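PDB 1WZO: HpcE from Thermus thermophilus, which probably catalyses the isomerisation of 2-hydroxyhepta-2,4-diene-1,7-dioate in the breakdown of aromatic compounds. Local coordinates for residues B[77-82]-B[238-243]; B[125-130]-B[151-156]; B[171-176]-B[228-233]. All blocks are in the same frame, centred on the assembly; numbering follows the deposited sequence.

Contact 1: B[77-82]-B[238-243]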
loop_
_atom_site.group_PDB
_atom_site.type_symbol
_atom_site.label_atom_id
_atom_site.label_comp_id
_atom_site.label_asym_id
_atom_site.label_seq_id
_atom_site.Cartn_x
_atom_site.Cartn_y
_atom_site.Cartn_z
ATOM N N SER B 77 13.483 5.924 -9.034
ATOM C CA SER B 77 14.410 5.712 -10.142
ATOM C C SER B 77 13.876 4.575 -11.022
ATOM O O SER B 77 14.253 4.448 -12.183
ATOM C CB SER B 77 15.820 5.342 -9.647
ATOM O OG SER B 77 15.815 4.191 -8.824
ATOM N N LEU B 78 12.992 3.750 -10.465
ATOM C CA LEU B 78 12.447 2.610 -11.208
ATOM C C LEU B 78 11.792 2.969 -12.535
ATOM O O LEU B 78 11.034 3.940 -12.643
ATOM C CB LEU B 78 11.457 1.833 -10.335
ATOM C CG LEU B 78 12.078 1.050 -9.172
ATOM C CD1 LEU B 78 10.997 0.684 -8.161
ATOM C CD2 LEU B 78 12.775 -0.205 -9.707
ATOM N N LEU B 79 12.094 2.165 -13.551
ATOM C CA LEU B 79 11.557 2.372 -14.884
ATOM C C LEU B 79 11.297 1.012 -15.524
ATOM O O LEU B 79 12.117 0.107 -15.416
ATOM C CB LEU B 79 12.563 3.153 -15.733
ATOM C CG LEU B 79 12.089 3.605 -17.117
ATOM C CD1 LEU B 79 11.085 4.754 -16.981
ATOM C CD2 LEU B 79 13.305 4.055 -17.941
ATOM N N PRO B 80 10.155 0.853 -16.205
ATOM C CA PRO B 80 9.867 -0.436 -16.833
ATOM C C PRO B 80 10.566 -0.635 -18.171
ATOM O O PRO B 80 11.100 0.308 -18.767
ATOM C CB PRO B 80 8.354 -0.397 -17.000
ATOM C CG PRO B 80 8.131 1.039 -17.363
ATOM C CD PRO B 80 9.012 1.773 -16.355
ATOM N N HIS B 81 10.545 -1.880 -18.628
ATOM C CA HIS B 81 11.102 -2.262 -19.914
ATOM C C HIS B 81 10.413 -1.350 -20.930
ATOM O O HIS B 81 9.205 -1.127 -20.842
ATOM C CB HIS B 81 10.757 -3.737 -20.171
ATOM C CG HIS B 81 11.118 -4.233 -21.537
ATOM N ND1 HIS B 81 12.383 -4.104 -22.071
ATOM C CD2 HIS B 81 10.387 -4.905 -22.460
ATOM C CE1 HIS B 81 12.415 -4.674 -23.264
ATOM N NE2 HIS B 81 11.216 -5.168 -23.524
ATOM N N LYS B 82 11.187 -0.806 -21.865
ATOM C CA LYS B 82 10.675 0.091 -22.905
ATOM C C LYS B 82 10.484 1.541 -22.441
ATOM O O LYS B 82 10.228 2.426 -23.257
ATOM C CB LYS B 82 9.352 -0.435 -23.478
ATOM C CG LYS B 82 9.452 -1.798 -24.155
ATOM C CD LYS B 82 10.399 -1.761 -25.341
ATOM C CE LYS B 82 10.387 -3.085 -26.096
ATOM N NZ LYS B 82 11.345 -3.082 -27.239
ATOM N N LEU B 238 16.146 -6.406 -21.425
ATOM C CA LEU B 238 15.573 -5.160 -20.920
ATOM C C LEU B 238 16.070 -4.051 -21.832
ATOM O O LEU B 238 17.271 -3.793 -21.908
ATOM C CB LEU B 238 16.044 -4.916 -19.482
ATOM C CG LEU B 238 15.659 -3.617 -18.763
ATOM C CD1 LEU B 238 14.148 -3.543 -18.570
ATOM C CD2 LEU B 238 16.371 -3.583 -17.401
ATOM N N GLU B 239 15.145 -3.391 -22.517
ATOM C CA GLU B 239 15.506 -2.341 -23.454
ATOM C C GLU B 239 14.935 -0.963 -23.140
ATOM O O GLU B 239 13.732 -0.814 -22.898
ATOM C CB GLU B 239 15.082 -2.764 -24.858
ATOM C CG GLU B 239 15.272 -1.703 -25.917
ATOM C CD GLU B 239 14.797 -2.171 -27.272
ATOM O OE1 GLU B 239 15.546 -2.916 -27.937
ATOM O OE2 GLU B 239 13.669 -1.804 -27.662
ATOM N N ASN B 240 15.806 0.042 -23.159
ATOM C CA ASN B 240 15.384 1.411 -22.886
ATOM C C ASN B 240 16.123 2.461 -23.695
ATOM O O ASN B 240 17.356 2.469 -23.762
ATOM C CB ASN B 240 15.562 1.769 -21.404
ATOM C CG ASN B 240 14.859 0.812 -20.480
ATOM O OD1 ASN B 240 15.424 -0.196 -20.069
ATOM N ND2 ASN B 240 13.611 1.116 -20.153
ATOM N N PRO B 241 15.369 3.360 -24.338
ATOM C CA PRO B 241 15.990 4.421 -25.125
ATOM C C PRO B 241 16.270 5.577 -24.161
ATOM O O PRO B 241 15.727 5.610 -23.050
ATOM C CB PRO B 241 14.923 4.753 -26.158
ATOM C CG PRO B 241 13.649 4.510 -25.414
ATOM C CD PRO B 241 13.932 3.237 -24.649
ATOM N N ILE B 242 17.116 6.508 -24.584
ATOM C CA ILE B 242 17.477 7.660 -23.767
ATOM C C ILE B 242 17.079 8.956 -24.466
ATOM O O ILE B 242 17.275 9.105 -25.672
ATOM C CB ILE B 242 18.991 7.708 -23.524
ATOM C CG1 ILE B 242 19.460 6.389 -22.913
ATOM C CG2 ILE B 242 19.335 8.887 -22.627
ATOM C CD1 ILE B 242 20.960 6.276 -22.806
ATOM N N GLU B 243 16.512 9.884 -23.701
ATOM C CA GLU B 243 16.092 11.180 -24.221
ATOM C C GLU B 243 16.612 12.250 -23.269
ATOM O O GLU B 243 16.863 11.976 -22.095
ATOM C CB GLU B 243 14.562 11.273 -24.287
ATOM C CG GLU B 243 13.905 10.613 -25.485
ATOM C CD GLU B 243 12.390 10.711 -25.426
ATOM O OE1 GLU B 243 11.884 11.628 -24.743
ATOM O OE2 GLU B 243 11.698 9.886 -26.067
#

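Contact 2: B[125-130]-B[151-156]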
loop_
_atom_site.group_PDB
_atom_site.type_symbol
_atom_site.label_atom_id
_atom_site.label_comp_id
_atom_site.label_asym_id
_atom_site.label_seq_id
_atom_site.Cartn_x
_atom_site.Cartn_y
_atom_site.Cartn_z
ATOM N N ILE B 125 16.566 -8.358 -14.487
ATOM C CA ILE B 125 17.689 -7.569 -14.980
ATOM C C ILE B 125 17.535 -6.118 -14.528
ATOM O O ILE B 125 16.420 -5.599 -14.457
ATOM C CB ILE B 125 17.742 -7.565 -16.524
ATOM C CG1 ILE B 125 17.800 -9.000 -17.058
ATOM C CG2 ILE B 125 18.940 -6.752 -17.002
ATOM C CD1 ILE B 125 17.516 -9.089 -18.548
ATOM N N ALA B 126 18.657 -5.471 -14.231
ATOM C CA ALA B 126 18.635 -4.073 -13.821
ATOM C C ALA B 126 19.685 -3.282 -14.582
ATOM O O ALA B 126 20.749 -3.800 -14.923
ATOM C CB ALA B 126 18.902 -3.952 -12.318
ATOM N N ASN B 127 19.363 -2.028 -14.864
ATOM C CA ASN B 127 20.296 -1.125 -15.516
ATOM C C ASN B 127 20.537 -0.059 -14.435
ATOM O O ASN B 127 19.750 0.878 -14.289
ATOM C CB ASN B 127 19.668 -0.487 -16.755
ATOM C CG ASN B 127 20.676 0.303 -17.557
ATOM O OD1 ASN B 127 21.743 0.652 -17.047
ATOM N ND2 ASN B 127 20.347 0.596 -18.815
ATOM N N ASP B 128 21.611 -0.227 -13.665
ATOM C CA ASP B 128 21.936 0.693 -12.572
ATOM C C ASP B 128 22.752 1.877 -13.085
ATOM O O ASP B 128 23.960 1.965 -12.867
ATOM C CB ASP B 128 22.689 -0.083 -11.480
ATOM C CG ASP B 128 23.130 0.794 -10.328
ATOM O OD1 ASP B 128 22.382 1.724 -9.966
ATOM O OD2 ASP B 128 24.221 0.539 -9.774
ATOM N N LEU B 129 22.067 2.789 -13.766
ATOM C CA LEU B 129 22.705 3.959 -14.358
ATOM C C LEU B 129 23.382 4.889 -13.361
ATOM O O LEU B 129 23.029 4.948 -12.178
ATOM C CB LEU B 129 21.685 4.739 -15.198
ATOM C CG LEU B 129 21.227 4.047 -16.491
ATOM C CD1 LEU B 129 19.703 3.976 -16.556
ATOM C CD2 LEU B 129 21.780 4.805 -17.693
ATOM N N VAL B 130 24.377 5.612 -13.851
ATOM C CA VAL B 130 25.104 6.546 -13.014
ATOM C C VAL B 130 25.584 7.727 -13.842
ATOM O O VAL B 130 25.937 7.576 -15.016
ATOM C CB VAL B 130 26.332 5.873 -12.341
ATOM C CG1 VAL B 130 27.271 5.296 -13.406
ATOM C CG2 VAL B 130 27.086 6.899 -11.495
ATOM N N PHE B 151 16.553 6.340 -13.426
ATOM C CA PHE B 151 17.869 5.717 -13.470
ATOM C C PHE B 151 17.939 4.250 -13.057
ATOM O O PHE B 151 19.026 3.727 -12.805
ATOM C CB PHE B 151 18.893 6.533 -12.669
ATOM C CG PHE B 151 19.672 7.515 -13.509
ATOM C CD1 PHE B 151 20.990 7.833 -13.191
ATOM C CD2 PHE B 151 19.096 8.097 -14.640
ATOM C CE1 PHE B 151 21.733 8.715 -13.991
ATOM C CE2 PHE B 151 19.824 8.980 -15.445
ATOM C CZ PHE B 151 21.146 9.288 -15.121
ATOM N N LEU B 152 16.791 3.582 -12.984
ATOM C CA LEU B 152 16.806 2.161 -12.656
ATOM C C LEU B 152 15.832 1.316 -13.466
ATOM O O LEU B 152 14.809 0.854 -12.956
ATOM C CB LEU B 152 16.576 1.906 -11.156
ATOM C CG LEU B 152 16.732 0.425 -10.759
ATOM C CD1 LEU B 152 18.089 -0.096 -11.249
ATOM C CD2 LEU B 152 16.622 0.257 -9.230
ATOM N N PRO B 153 16.109 1.149 -14.767
ATOM C CA PRO B 153 15.201 0.315 -15.557
ATOM C C PRO B 153 15.232 -1.048 -14.855
ATOM O O PRO B 153 16.274 -1.450 -14.340
ATOM C CB PRO B 153 15.878 0.283 -16.923
ATOM C CG PRO B 153 16.438 1.689 -17.028
ATOM C CD PRO B 153 17.007 1.935 -15.635
ATOM N N LEU B 154 14.106 -1.744 -14.807
ATOM C CA LEU B 154 14.071 -3.034 -14.127
ATOM C C LEU B 154 13.070 -3.966 -14.789
ATOM O O LEU B 154 11.910 -3.604 -14.986
ATOM C CB LEU B 154 13.698 -2.849 -12.648
ATOM C CG LEU B 154 13.787 -4.078 -11.736
ATOM C CD1 LEU B 154 15.243 -4.352 -11.416
ATOM C CD2 LEU B 154 13.013 -3.845 -10.441
ATOM N N GLY B 155 13.527 -5.169 -15.128
ATOM C CA GLY B 155 12.648 -6.139 -15.757
ATOM C C GLY B 155 13.315 -6.829 -16.934
ATOM O O GLY B 155 14.539 -6.942 -16.976
ATOM N N PRO B 156 12.529 -7.281 -17.923
ATOM C CA PRO B 156 11.069 -7.147 -17.930
ATOM C C PRO B 156 10.331 -8.204 -17.118
ATOM O O PRO B 156 9.126 -8.088 -16.890
ATOM C CB PRO B 156 10.726 -7.217 -19.421
ATOM C CG PRO B 156 11.783 -8.135 -19.963
ATOM C CD PRO B 156 13.031 -7.645 -19.263
#

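Contact 3: B[171-176]-B[228-233]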
loop_
_atom_site.group_PDB
_atom_site.type_symbol
_atom_site.label_atom_id
_atom_site.label_comp_id
_atom_site.label_asym_id
_atom_site.label_seq_id
_atom_site.Cartn_x
_atom_site.Cartn_y
_atom_site.Cartn_z
ATOM N N LEU B 171 26.460 -12.007 -18.632
ATOM C CA LEU B 171 25.880 -10.669 -18.678
ATOM C C LEU B 171 26.268 -10.008 -19.993
ATOM O O LEU B 171 27.422 -10.085 -20.413
ATOM C CB LEU B 171 26.425 -9.809 -17.533
ATOM C CG LEU B 171 26.307 -10.347 -16.109
ATOM C CD1 LEU B 171 27.175 -9.517 -15.181
ATOM C CD2 LEU B 171 24.857 -10.323 -15.668
ATOM N N ARG B 172 25.312 -9.353 -20.634
ATOM C CA ARG B 172 25.587 -8.662 -21.883
ATOM C C ARG B 172 24.827 -7.351 -21.978
ATOM O O ARG B 172 23.711 -7.225 -21.469
ATOM C CB ARG B 172 25.221 -9.549 -23.072
ATOM C CG ARG B 172 26.148 -10.732 -23.229
ATOM C CD ARG B 172 25.622 -11.730 -24.240
ATOM N NE ARG B 172 26.453 -12.931 -24.255
ATOM C CZ ARG B 172 26.082 -14.089 -24.788
ATOM N NH1 ARG B 172 24.888 -14.208 -25.354
ATOM N NH2 ARG B 172 26.902 -15.133 -24.740
ATOM N N ALA B 173 25.445 -6.375 -22.631
ATOM C CA ALA B 173 24.826 -5.073 -22.822
ATOM C C ALA B 173 25.081 -4.600 -24.243
ATOM O O ALA B 173 26.206 -4.679 -24.746
ATOM C CB ALA B 173 25.392 -4.065 -21.830
ATOM N N TYR B 174 24.026 -4.117 -24.884
ATOM C CA TYR B 174 24.116 -3.609 -26.241
ATOM C C TYR B 174 23.650 -2.159 -26.268
ATOM O O TYR B 174 22.721 -1.785 -25.547
ATOM C CB TYR B 174 23.212 -4.406 -27.184
ATOM C CG TYR B 174 23.455 -5.898 -27.223
ATOM C CD1 TYR B 174 23.060 -6.720 -26.169
ATOM C CD2 TYR B 174 24.040 -6.494 -28.342
ATOM C CE1 TYR B 174 23.236 -8.107 -26.230
ATOM C CE2 TYR B 174 24.222 -7.877 -28.413
ATOM C CZ TYR B 174 23.816 -8.676 -27.356
ATOM O OH TYR B 174 23.979 -10.041 -27.436
ATOM N N VAL B 175 24.298 -1.348 -27.096
ATOM C CA VAL B 175 23.908 0.045 -27.262
ATOM C C VAL B 175 23.640 0.222 -28.754
ATOM O O VAL B 175 24.544 0.075 -29.579
ATOM C CB VAL B 175 25.015 1.029 -26.816
ATOM C CG1 VAL B 175 24.586 2.457 -27.115
ATOM C CG2 VAL B 175 25.278 0.879 -25.326
ATOM N N ASN B 176 22.387 0.506 -29.092
ATOM C CA ASN B 176 21.986 0.684 -30.483
ATOM C C ASN B 176 22.249 -0.583 -31.294
ATOM O O ASN B 176 22.738 -0.522 -32.425
ATOM C CB ASN B 176 22.731 1.866 -31.112
ATOM C CG ASN B 176 22.480 3.167 -30.379
ATOM O OD1 ASN B 176 21.346 3.471 -30.005
ATOM N ND2 ASN B 176 23.534 3.948 -30.179
ATOM N N MET B 228 19.443 1.292 -25.140
ATOM C CA MET B 228 20.163 0.310 -24.347
ATOM C C MET B 228 19.389 -0.991 -24.231
ATOM O O MET B 228 18.192 -0.991 -23.923
ATOM C CB MET B 228 20.438 0.867 -22.946
ATOM C CG MET B 228 21.219 2.170 -22.941
ATOM S SD MET B 228 21.339 2.896 -21.285
ATOM C CE MET B 228 19.626 3.313 -21.009
ATOM N N ARG B 229 20.070 -2.102 -24.499
ATOM C CA ARG B 229 19.448 -3.412 -24.384
ATOM C C ARG B 229 20.364 -4.288 -23.546
ATOM O O ARG B 229 21.451 -4.678 -23.981
ATOM C CB ARG B 229 19.230 -4.057 -25.756
ATOM C CG ARG B 229 18.371 -5.313 -25.692
ATOM C CD ARG B 229 18.242 -5.965 -27.055
ATOM N NE ARG B 229 19.498 -6.568 -27.489
ATOM C CZ ARG B 229 19.943 -6.547 -28.741
ATOM N NH1 ARG B 229 19.237 -5.942 -29.688
ATOM N NH2 ARG B 229 21.091 -7.140 -29.050
ATOM N N LEU B 230 19.919 -4.582 -22.331
ATOM C CA LEU B 230 20.686 -5.406 -21.417
ATOM C C LEU B 230 20.108 -6.811 -21.383
ATOM O O LEU B 230 18.891 -6.996 -21.371
ATOM C CB LEU B 230 20.670 -4.789 -20.012
ATOM C CG LEU B 230 21.685 -3.673 -19.740
ATOM C CD1 LEU B 230 21.625 -2.614 -20.832
ATOM C CD2 LEU B 230 21.401 -3.062 -18.370
ATOM N N GLU B 231 20.993 -7.798 -21.366
ATOM C CA GLU B 231 20.573 -9.190 -21.341
ATOM C C GLU B 231 21.361 -9.994 -20.322
ATOM O O GLU B 231 22.551 -9.765 -20.115
ATOM C CB GLU B 231 20.745 -9.817 -22.732
ATOM C CG GLU B 231 19.776 -9.295 -23.782
ATOM C CD GLU B 231 20.045 -9.869 -25.172
ATOM O OE1 GLU B 231 20.353 -11.075 -25.272
ATOM O OE2 GLU B 231 19.941 -9.116 -26.161
ATOM N N ILE B 232 20.674 -10.916 -19.661
ATOM C CA ILE B 232 21.302 -11.793 -18.692
ATOM C C ILE B 232 20.770 -13.187 -18.981
ATOM O O ILE B 232 19.574 -13.371 -19.213
ATOM C CB ILE B 232 20.959 -11.419 -17.235
ATOM C CG1 ILE B 232 21.484 -10.014 -16.915
ATOM C CG2 ILE B 232 21.588 -12.429 -16.287
ATOM C CD1 ILE B 232 21.334 -9.620 -15.442
ATOM N N GLU B 233 21.675 -14.158 -18.973
ATOM C CA GLU B 233 21.340 -15.546 -19.252
ATOM C C GLU B 233 20.026 -15.999 -18.622
ATOM O O GLU B 233 19.894 -16.032 -17.396
ATOM C CB GLU B 233 22.483 -16.444 -18.770
ATOM C CG GLU B 233 22.446 -17.864 -19.334
ATOM C CD GLU B 233 23.631 -18.695 -18.882
ATOM O OE1 GLU B 233 24.622 -18.106 -18.396
ATOM O OE2 GLU B 233 23.576 -19.937 -19.025
HETATM O O HOH W 1 22.908 -12.429 -26.243
HETATM O O HOH W 2 20.974 -10.668 -28.729
#

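Contact 1: B[77-82]-B[238-243]
His-81 turns the edge of its ring to the backbone of Glu-239. ND1 of His-81 accepts the N-H of Glu-239 at 2.9 Å, in the ring plane and almost straight (177°). The ring gets there because its CG stands anti to the backbone N (chi1 173°). Glu-239 is gripped a second time through its O, which takes N of Lys-82 at 2.7 Å. Beside this, the amide of Asn-240 offers ND2 to Pro-80 O at 3.0 Å, through a bent bond, and ND2 also binds Gly-83 O. CD1 of Leu-238 packs on CA of His-81 at 3.6 Å and completes the tight, buried part.

The outer side is looser. Exposed Lys-82 is bent at chi2, and its CG lies over one face of the His-81 ring. Its NZ forms a salt bridge of 2.7 Å with OE2 of Glu-239, coming from above the carboxylate plane.

NE2 of His-81 binds a glycerol, probably from the crystallisation liquor. The contact ties two sheets of the fold together: strand 78-79 pairs in parallel with strand 152-159, while strand 237-244 lies between strands 85-87 and 227-232.

Contact 2: B[125-130]-B[151-156]
Gly-155 N donates to Ile-125 O at 3.0 Å, nearly straight (171°) and in the carbonyl plane. The next bond runs the other way, from Asn-127 N to Pro-153 O at 3.2 Å. Between them, Ala-126 and Leu-154 form an antiparallel non-hydrogen-bonded pair, with Leu-154 CD1 against Ala-126 CB. Pro-153 has no N-H to give back, and its CD sits 3.2 Å from Asn-127 O. That oxygen instead takes a weak bond from Leu-129 N, which closes an inverse gamma turn centred on Asp-128. The same N-H also reaches Phe-151 O weakly, at 3.3 Å. Phe-151 O has a second donor in Lys-73 NZ.

Strand 120-131 is paired on its other edge with strand 94-104, an arrangement at the centre of this fumarylacetoacetate hydrolase fold. There Asn-127 OD1 accepts from Glu-97 N. The carboxylate of Asp-128 is met by Lys-73 at OD1 and Lys-146 at OD2, and lies close to Glu-97 and Glu-99. This acidic group is consistent with the divalent-metal site of the family.

The apolar end is formed by Leu-129. Its CB lies over one face of the Phe-151 ring in a CH-pi contact, 4.0 Å from the centroid. With CG of Leu-129 anti to its carbonyl carbon (chi1 -70°), CD1 is carried to Pro-153 CD, 3.5 Å away, the two side chains crossing at about a right angle.

Contact 3: B[171-176]-B[228-233]
Tyr-174 and Arg-229 face each other across neighbouring antiparallel strands, 170-175 and 227-232, in the five-stranded mixed sheet of the domain. The backbone bonds come in two reciprocal pairs. Arg-172 and Glu-231 exchange N-H and O both ways at 2.8 Å, N of Arg-172 to O of Glu-231 and N of Glu-231 to O of Arg-172. Tyr-174 and Arg-229 also bond both ways.

Cation-pi contact comes next. CZ of Arg-229 lies 4.0 Å from the centroid of the Tyr-174 ring, over its face. The guanidinium is tilted 53° to the ring, so NH2 leads and sits over the ring centre. A bend at chi3 (70°) of Arg-229 brings it there. NE of Arg-229 is also in a salt bridge with OE2 of Glu-231 at 2.9 Å, though as a hydrogen bond it is weak. A leucine in place of Tyr-174 would probably leave the guanidinium without its aromatic face, held mainly by Glu-231, and a water without its hydroxyl partner.

The opposite face of the sheet is apolar. The side chains of Leu-171 and Ile-232 lie side by side, CD2 of Leu-171 3.6 Å from CD1 of Ile-232, and Ala-173 meets Leu-230. This face lies against strands 94-104 and 120-131.

Water closes the polar side. One molecule accepts from Arg-172 NH1 at 2.8 Å, bonds Tyr-174 OH at 2.9 Å and donates to Glu-231 OE1 at 3.1 Å.

Overall arrangement
Contacts 2 and 3 are both nested along the chain inside the loop closed by contact 1. Contacts 1 and 2 have centres about 7 Å apart and share backbone bonds: Ser-77 O lies 2.8 Å from Leu-152 N, and Leu-79 O lies 2.8 Å from Leu-154 N. Contact 3 continues the sheet of segment 238-243, with Asn-240 N 2.7 Å from Met-228 O. Contacts 2 and 3, about 11 Å apart between centres, meet by packing, as where Asn-127 CB lies 3.5 Å from Leu-230 CD2. The carboxylates near Asp-128 probably mark the metal site, as in relatives. A glycerol, probably from the crystallisation liquor, has its nearest atom about 3 Å from the side chain of His-81.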